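Local coordinates for protein probable dehydrogenase (Bordetella bronchiseptica, PDB 3MOI) that is probably an NAD(P)-dependent oxidoreductase of the GFO/IDH/MocA family, pairing a Rossmann-type nucleotide-binding domain with a C-terminal open-sheet domain, at residues V63-V68 with Q87-I92; N149-T154 with V302-C307. All blocks are in the same frame, centred on the assembly; numbering follows the deposited sequence.

Contact 1: V63-V68 with Q87-I92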
ATOM      1  N   VAL A  63      -9.822 -15.021 -45.770  1.00 38.35           N
ATOM      2  CA  VAL A  63      -8.762 -15.860 -45.214  1.00 37.93           C
ATOM      3  C   VAL A  63      -9.299 -16.893 -44.226  1.00 38.44           C
ATOM      4  O   VAL A  63      -9.987 -16.530 -43.267  1.00 39.94           O
ATOM      5  CB  VAL A  63      -7.695 -15.049 -44.528  1.00 37.49           C
ATOM      6  CG1 VAL A  63      -6.494 -15.966 -44.270  1.00 35.28           C
ATOM      7  CG2 VAL A  63      -7.289 -13.833 -45.378  1.00 36.95           C
ATOM      8  N   GLN A  64      -8.979 -18.167 -44.477  1.00 38.15           N
ATOM      9  CA  GLN A  64      -9.253 -19.296 -43.581  1.00 37.50           C
ATOM     10  C   GLN A  64      -8.525 -18.875 -42.303  1.00 37.25           C
ATOM     11  O   GLN A  64      -7.351 -18.500 -42.365  1.00 37.61           O
ATOM     12  CB  GLN A  64      -8.706 -20.583 -44.242  1.00 37.67           C
ATOM     13  CG  GLN A  64      -9.502 -21.913 -44.121  1.00 38.16           C
ATOM     14  CD  GLN A  64      -9.910 -22.614 -45.415  1.00 34.92           C
ATOM     15  OE1 GLN A  64     -10.353 -21.951 -46.278  1.00 45.11           O
ATOM     16  NE2 GLN A  64      -9.864 -23.980 -45.506  1.00 33.29           N
ATOM     17  N   MET A  65      -9.261 -18.761 -41.180  1.00 37.09           N
ATOM     18  CA  MET A  65      -8.646 -18.448 -39.881  1.00 35.94           C
ATOM     19  C   MET A  65      -9.415 -19.103 -38.702  1.00 36.02           C
ATOM     20  O   MET A  65     -10.570 -19.506 -38.864  1.00 35.41           O
ATOM     21  CB  MET A  65      -8.292 -16.918 -39.724  1.00 36.12           C
ATOM     22  CG  MET A  65      -9.342 -15.875 -39.299  1.00 36.08           C
ATOM     23  SD  MET A  65      -8.964 -14.061 -39.620  1.00 27.37           S
ATOM     24  CE  MET A  65     -10.470 -13.868 -40.472  1.00 34.32           C
ATOM     25  N   ASP A  66      -8.750 -19.319 -37.555  1.00 34.89           N
ATOM     26  CA  ASP A  66      -9.422 -19.979 -36.423  1.00 34.51           C
ATOM     27  C   ASP A  66      -9.861 -19.009 -35.357  1.00 34.32           C
ATOM     28  O   ASP A  66     -10.803 -19.300 -34.606  1.00 34.06           O
ATOM     29  CB  ASP A  66      -8.488 -21.006 -35.720  1.00 35.05           C
ATOM     30  CG  ASP A  66      -8.056 -22.126 -36.627  1.00 35.11           C
ATOM     31  OD1 ASP A  66      -8.949 -22.825 -37.223  1.00 36.84           O
ATOM     32  OD2 ASP A  66      -6.824 -22.229 -36.793  1.00 34.76           O
ATOM     33  N   ALA A  67      -9.122 -17.903 -35.235  1.00 33.61           N
ATOM     34  CA  ALA A  67      -9.374 -16.921 -34.199  1.00 33.88           C
ATOM     35  C   ALA A  67      -9.065 -15.473 -34.691  1.00 34.46           C
ATOM     36  O   ALA A  67      -8.401 -15.276 -35.704  1.00 33.30           O
ATOM     37  CB  ALA A  67      -8.561 -17.235 -32.954  1.00 32.21           C
ATOM     38  N   VAL A  68      -9.556 -14.477 -33.941  1.00 35.00           N
ATOM     39  CA  VAL A  68      -9.234 -13.105 -34.182  1.00 35.91           C
ATOM     40  C   VAL A  68      -8.670 -12.475 -32.904  1.00 35.16           C
ATOM     41  O   VAL A  68      -9.198 -12.698 -31.802  1.00 35.89           O
ATOM     42  CB  VAL A  68     -10.457 -12.298 -34.640  1.00 36.12           C
ATOM     43  CG1 VAL A  68      -9.985 -10.967 -35.104  1.00 38.21           C
ATOM     44  CG2 VAL A  68     -11.109 -12.943 -35.851  1.00 38.98           C
ATOM     45  N   GLN A  87     -19.181 -15.441 -37.365  1.00 36.41           N
ATOM     46  CA  GLN A  87     -18.434 -16.331 -38.229  1.00 36.67           C
ATOM     47  C   GLN A  87     -17.919 -17.629 -37.578  1.00 36.07           C
ATOM     48  O   GLN A  87     -17.248 -18.402 -38.261  1.00 36.16           O
ATOM     49  CB  GLN A  87     -17.269 -15.612 -38.872  1.00 36.18           C
ATOM     50  CG  GLN A  87     -17.645 -14.475 -39.789  1.00 38.83           C
ATOM     51  CD  GLN A  87     -18.568 -14.923 -40.945  1.00 41.50           C
ATOM     52  OE1 GLN A  87     -18.224 -15.845 -41.729  1.00 47.26           O
ATOM     53  NE2 GLN A  87     -19.720 -14.268 -41.059  1.00 34.49           N
ATOM     54  N   GLY A  88     -18.224 -17.887 -36.306  1.00 35.06           N
ATOM     55  CA  GLY A  88     -17.602 -19.039 -35.580  1.00 34.42           C
ATOM     56  C   GLY A  88     -16.068 -18.936 -35.354  1.00 35.27           C
ATOM     57  O   GLY A  88     -15.344 -19.952 -35.393  1.00 36.05           O
ATOM     58  N   LEU A  89     -15.557 -17.716 -35.141  1.00 34.20           N
ATOM     59  CA  LEU A  89     -14.189 -17.514 -34.837  1.00 33.42           C
ATOM     60  C   LEU A  89     -14.014 -17.243 -33.344  1.00 32.34           C
ATOM     61  O   LEU A  89     -14.772 -16.485 -32.753  1.00 30.60           O
ATOM     62  CB  LEU A  89     -13.686 -16.300 -35.597  1.00 34.32           C
ATOM     63  CG  LEU A  89     -13.562 -16.380 -37.109  1.00 35.38           C
ATOM     64  CD1 LEU A  89     -12.881 -15.111 -37.411  1.00 33.94           C
ATOM     65  CD2 LEU A  89     -12.750 -17.652 -37.636  1.00 30.96           C
ATOM     66  N   HIS A  90     -12.990 -17.857 -32.756  1.00 31.03           N
ATOM     67  CA  HIS A  90     -12.635 -17.620 -31.361  1.00 29.64           C
ATOM     68  C   HIS A  90     -11.930 -16.278 -31.301  1.00 29.96           C
ATOM     69  O   HIS A  90     -11.448 -15.778 -32.307  1.00 29.38           O
ATOM     70  CB  HIS A  90     -11.763 -18.758 -30.825  1.00 28.62           C
ATOM     71  CG  HIS A  90     -12.342 -20.121 -31.066  1.00 26.11           C
ATOM     72  ND1 HIS A  90     -13.496 -20.561 -30.452  1.00 27.98           N
ATOM     73  CD2 HIS A  90     -11.954 -21.126 -31.880  1.00 24.31           C
ATOM     74  CE1 HIS A  90     -13.779 -21.782 -30.849  1.00 24.45           C
ATOM     75  NE2 HIS A  90     -12.872 -22.139 -31.740  1.00 25.52           N
ATOM     76  N   ILE A  91     -11.884 -15.681 -30.122  1.00 29.98           N
ATOM     77  CA  ILE A  91     -11.475 -14.311 -29.994  1.00 29.61           C
ATOM     78  C   ILE A  91     -10.542 -14.046 -28.799  1.00 30.23           C
ATOM     79  O   ILE A  91     -10.752 -14.587 -27.716  1.00 29.59           O
ATOM     80  CB  ILE A  91     -12.728 -13.463 -29.735  1.00 29.85           C
ATOM     81  CG1 ILE A  91     -13.698 -13.564 -30.874  1.00 29.54           C
ATOM     82  CG2 ILE A  91     -12.361 -12.020 -29.490  1.00 28.98           C
ATOM     83  CD1 ILE A  91     -15.127 -13.198 -30.463  1.00 32.07           C
ATOM     84  N   ILE A  92      -9.540 -13.190 -29.000  1.00 30.41           N
ATOM     85  CA  ILE A  92      -8.902 -12.524 -27.905  1.00 30.57           C
ATOM     86  C   ILE A  92      -9.215 -11.076 -28.103  1.00 31.43           C
ATOM     87  O   ILE A  92      -8.969 -10.620 -29.186  1.00 32.77           O
ATOM     88  CB  ILE A  92      -7.376 -12.694 -27.919  1.00 30.13           C
ATOM     89  CG1 ILE A  92      -6.993 -14.177 -27.701  1.00 32.20           C
ATOM     90  CG2 ILE A  92      -6.709 -11.941 -26.808  1.00 25.57           C
ATOM     91  CD1 ILE A  92      -5.426 -14.510 -28.169  1.00 28.18           C
TER
HETATM   92  O   HOH W   1     -12.912 -20.959 -35.522  1.00 30.48           O
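Leu-89 reaches across to Met-65 and Val-68 just ahead of the point where the two chains become paired strands. Its CG stands anti to the carbonyl carbon (chi1 -69°), and the two methyls part company: CD1 lies against Val-68 CG2, while CD2 comes to 3.1 Å from Met-65 O. The Met-65 side chain crosses that of Leu-89 at about a right angle, its CG 4.1 Å from Leu-89 CD1, and its bend at chi3 brings CE to the same methyl. Met-59 and Met-60 of helix 56-62 add to this apolar side, Met-60 touching both Val-68 and Leu-89. Past Leu-89 the strands run parallel. Asp-66 O takes the N-H of His-90 on a lone pair, in the carbonyl plane, and also accepts from a water that bridges to Gly-88 O. Val-68 then bonds twice, its N to His-90 O at 2.8 Å and its O to Ile-92 N at 2.9 Å. On the face carrying Ala-67 and His-90, the two CB atoms stand 4.1 Å apart. The polar ends turn outside the two segments: His-90 ND1 accepts a hydrogen bond from the backbone N of His-117, the residue just before strand 118-120, and Asp-66 OD1 forms a salt bridge with Arg-4. Strand 67-70, helix 77-86, which closes at Gly-88 in a Schellman motif, and strand 90-93 make a beta-alpha-beta unit of the Rossmann fold.

Contact 2: N149-T154 with V302-C307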
ATOM      1  N   ASN A 149      -2.074  -6.454  -0.911  1.00 33.44           N
ATOM      2  CA  ASN A 149      -1.725  -5.040  -1.053  1.00 34.13           C
ATOM      3  C   ASN A 149      -1.067  -4.789  -2.391  1.00 34.28           C
ATOM      4  O   ASN A 149      -0.034  -5.300  -2.643  1.00 35.44           O
ATOM      5  CB  ASN A 149      -0.792  -4.691   0.096  1.00 34.78           C
ATOM      6  CG  ASN A 149      -0.474  -3.208   0.188  1.00 36.53           C
ATOM      7  OD1 ASN A 149      -1.090  -2.384  -0.475  1.00 39.47           O
ATOM      8  ND2 ASN A 149       0.488  -2.862   1.046  1.00 35.15           N
ATOM      9  N   CYS A 150      -1.682  -4.043  -3.282  1.00 34.80           N
ATOM     10  CA  CYS A 150      -1.100  -3.777  -4.586  1.00 35.61           C
ATOM     11  C   CYS A 150      -0.940  -2.296  -4.735  1.00 33.94           C
ATOM     12  O   CYS A 150      -1.911  -1.586  -4.510  1.00 34.27           O
ATOM     13  CB  CYS A 150      -2.065  -4.258  -5.712  1.00 35.86           C
ATOM     14  SG  CYS A 150      -2.543  -5.989  -5.435  1.00 45.51           S
ATOM     15  N   PHE A 151       0.209  -1.828  -5.217  1.00 31.89           N
ATOM     16  CA  PHE A 151       0.305  -0.426  -5.616  1.00 31.79           C
ATOM     17  C   PHE A 151       1.208  -0.279  -6.822  1.00 31.72           C
ATOM     18  O   PHE A 151       2.017  -1.141  -7.100  1.00 33.16           O
ATOM     19  CB  PHE A 151       0.754   0.490  -4.452  1.00 31.21           C
ATOM     20  CG  PHE A 151       2.068   0.085  -3.857  1.00 30.81           C
ATOM     21  CD1 PHE A 151       2.129  -0.914  -2.891  1.00 29.47           C
ATOM     22  CD2 PHE A 151       3.263   0.637  -4.331  1.00 32.06           C
ATOM     23  CE1 PHE A 151       3.326  -1.336  -2.379  1.00 31.71           C
ATOM     24  CE2 PHE A 151       4.493   0.209  -3.836  1.00 32.13           C
ATOM     25  CZ  PHE A 151       4.531  -0.774  -2.851  1.00 32.78           C
ATOM     26  N   ASN A 152       1.031   0.803  -7.569  1.00 31.17           N
ATOM     27  CA  ASN A 152       1.811   1.077  -8.758  1.00 30.50           C
ATOM     28  C   ASN A 152       1.812   2.571  -8.847  1.00 30.70           C
ATOM     29  O   ASN A 152       0.764   3.135  -8.880  1.00 32.63           O
ATOM     30  CB  ASN A 152       1.133   0.477  -9.968  1.00 29.26           C
ATOM     31  CG  ASN A 152       2.097   0.274 -11.158  1.00 30.31           C
ATOM     32  OD1 ASN A 152       3.253   0.652 -11.084  1.00 28.19           O
ATOM     33  ND2 ASN A 152       1.594  -0.318 -12.270  1.00 25.04           N
ATOM     34  N   TYR A 153       2.959   3.205  -8.772  1.00 30.82           N
ATOM     35  CA  TYR A 153       3.130   4.626  -9.082  1.00 31.94           C
ATOM     36  C   TYR A 153       3.923   4.690 -10.388  1.00 32.38           C
ATOM     37  O   TYR A 153       4.963   4.003 -10.542  1.00 33.34           O
ATOM     38  CB  TYR A 153       3.920   5.356  -7.941  1.00 32.14           C
ATOM     39  CG  TYR A 153       3.201   5.312  -6.606  1.00 31.06           C
ATOM     40  CD1 TYR A 153       3.025   4.133  -5.923  1.00 30.67           C
ATOM     41  CD2 TYR A 153       2.665   6.457  -6.049  1.00 30.26           C
ATOM     42  CE1 TYR A 153       2.342   4.098  -4.713  1.00 30.15           C
ATOM     43  CE2 TYR A 153       1.981   6.430  -4.846  1.00 28.70           C
ATOM     44  CZ  TYR A 153       1.801   5.258  -4.199  1.00 30.31           C
ATOM     45  OH  TYR A 153       1.134   5.268  -2.995  1.00 30.55           O
ATOM     46  N   THR A 154       3.493   5.557 -11.294  1.00 32.80           N
ATOM     47  CA  THR A 154       3.725   5.379 -12.752  1.00 31.86           C
ATOM     48  C   THR A 154       3.778   6.727 -13.421  1.00 33.24           C
ATOM     49  O   THR A 154       3.546   7.742 -12.733  1.00 32.81           O
ATOM     50  CB  THR A 154       2.536   4.651 -13.239  1.00 31.78           C
ATOM     51  OG1 THR A 154       2.826   3.263 -13.225  1.00 32.01           O
ATOM     52  CG2 THR A 154       2.062   5.089 -14.503  1.00 27.57           C
ATOM     53  N   VAL A 302       3.856  -3.319  -7.316  1.00 33.72           N
ATOM     54  CA  VAL A 302       4.111  -4.404  -6.428  1.00 33.45           C
ATOM     55  C   VAL A 302       2.847  -4.972  -5.870  1.00 33.63           C
ATOM     56  O   VAL A 302       1.859  -4.303  -5.754  1.00 34.53           O
ATOM     57  CB  VAL A 302       5.093  -4.050  -5.282  1.00 33.83           C
ATOM     58  CG1 VAL A 302       5.984  -2.793  -5.617  1.00 32.11           C
ATOM     59  CG2 VAL A 302       4.407  -4.038  -3.976  1.00 33.04           C
ATOM     60  N   MET A 303       2.892  -6.242  -5.521  1.00 34.61           N
ATOM     61  CA  MET A 303       1.728  -6.969  -5.129  1.00 34.98           C
ATOM     62  C   MET A 303       2.137  -7.879  -3.989  1.00 34.94           C
ATOM     63  O   MET A 303       2.860  -8.836  -4.223  1.00 35.62           O
ATOM     64  CB  MET A 303       1.213  -7.759  -6.341  1.00 35.48           C
ATOM     65  CG  MET A 303       0.537  -6.848  -7.453  1.00 37.69           C
ATOM     66  SD  MET A 303      -0.317  -7.670  -8.868  1.00 34.95           S
ATOM     67  CE  MET A 303      -0.393  -9.250  -8.202  1.00 32.13           C
ATOM     68  N   LEU A 304       1.689  -7.555  -2.772  1.00 34.46           N
ATOM     69  CA  LEU A 304       2.028  -8.265  -1.542  1.00 35.01           C
ATOM     70  C   LEU A 304       0.851  -9.072  -0.958  1.00 34.57           C
ATOM     71  O   LEU A 304      -0.121  -8.504  -0.462  1.00 34.74           O
ATOM     72  CB  LEU A 304       2.532  -7.236  -0.472  1.00 35.86           C
ATOM     73  CG  LEU A 304       3.878  -6.518  -0.780  1.00 35.41           C
ATOM     74  CD1 LEU A 304       4.049  -5.118  -0.224  1.00 30.42           C
ATOM     75  CD2 LEU A 304       5.012  -7.393  -0.297  1.00 36.79           C
ATOM     76  N   VAL A 305       0.940 -10.393  -0.988  1.00 34.11           N
ATOM     77  CA  VAL A 305      -0.224 -11.218  -0.643  1.00 32.90           C
ATOM     78  C   VAL A 305       0.032 -11.759   0.704  1.00 33.77           C
ATOM     79  O   VAL A 305       0.965 -12.506   0.856  1.00 34.99           O
ATOM     80  CB  VAL A 305      -0.349 -12.384  -1.609  1.00 31.85           C
ATOM     81  CG1 VAL A 305      -1.520 -13.272  -1.273  1.00 25.03           C
ATOM     82  CG2 VAL A 305      -0.374 -11.844  -3.001  1.00 31.00           C
ATOM     83  N   THR A 306      -0.748 -11.414   1.705  1.00 33.65           N
ATOM     84  CA  THR A 306      -0.382 -11.925   2.973  1.00 34.03           C
ATOM     85  C   THR A 306      -1.293 -13.091   3.378  1.00 35.56           C
ATOM     86  O   THR A 306      -2.511 -12.972   3.553  1.00 35.47           O
ATOM     87  CB  THR A 306      -0.098 -10.770   4.058  1.00 34.19           C
ATOM     88  OG1 THR A 306      -0.941 -10.873   5.191  1.00 35.48           O
ATOM     89  CG2 THR A 306      -0.101  -9.460   3.507  1.00 30.18           C
ATOM     90  N   CYS A 307      -0.682 -14.271   3.444  1.00 37.05           N
ATOM     91  CA  CYS A 307      -1.379 -15.470   3.846  1.00 37.43           C
ATOM     92  C   CYS A 307      -1.031 -15.888   5.262  1.00 38.50           C
ATOM     93  O   CYS A 307      -0.164 -15.321   5.865  1.00 39.17           O
ATOM     94  CB  CYS A 307      -1.080 -16.582   2.878  1.00 37.34           C
ATOM     95  SG  CYS A 307      -1.070 -16.062   1.166  1.00 34.56           S
TER
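Phe-151 and Val-302 form the main side-chain fit between two antiparallel strands of the large mixed sheet, which belongs to the C-terminal domain of the GFO/IDH/MocA fold. The forked tip of Val-302 is the bump: CG2 lies 3.3 Å from Phe-151 CE1, and CG1 reaches CZ and CE2, so both methyls lie on one side of the ring plane, over its CE1-CZ-CE2 end. Phe-151 CG sits between its own backbone N and carbonyl carbon (chi1 57°), a setting that carries the ring toward the neighbouring strand. Leu-304 CD1 approaches the ring's edge near its plane, at 4.4 Å from CE1, flanking the valine. On this same face Asn-149 lies beside Leu-304, their CB atoms 4.2 Å apart. The second subunit closes over this face: its Phe-151 meets the Phe-151 ring with planes at about 25°, its Tyr-153 packs on Leu-304, and Asn-149 ND2 is hydrogen-bonded to Tyr-153 OH of that subunit. On the opposite face Cys-150 and Met-303, a non-hydrogen-bonded pair, lie side by side beneath helix 179-190, where Ile-186 touches the cysteine and Ser-185 and Ile-189 the methionine. Cys-150 SG, anti to its carbonyl carbon, meets Met-303 CG at 3.8 Å. Between the faces, the hydrogen-bonded pairs Asn-149 with Leu-304 and Phe-151 with Val-302 each contribute two backbone bonds, and the pairing ends at Phe-151 because strand 302-307 begins at its partner Val-302. Beside the backbone bonds, Cys-150 CA makes a CA-H...O contact with Val-302 O, 3.2 Å away. The straightest of the four backbone bonds is Leu-304 N to Asn-149 O, 2.8 Å long with an N-H...O angle of 177°.

Contact 1 closes before contact 2 opens along the chain, and the two lie on opposite sides of its centre, their own centres 36 Å apart and their nearest atoms about 20 Å apart. They share no sheet. Contact 1 joins neighbouring strands of the six-stranded parallel sheet across one short crossover, whereas contact 2 brings together strands 145-153 and 302-307 of the mixed sheet, with 147 residues between its segments. Helix 340-352, which follows contact 2 in sequence, returns to pack on Ala-67, His-90 and Ile-92 of contact 1. Contact 1 thus belongs to the probable nucleotide-binding domain, and contact 2 to the sheet that faces the second subunit.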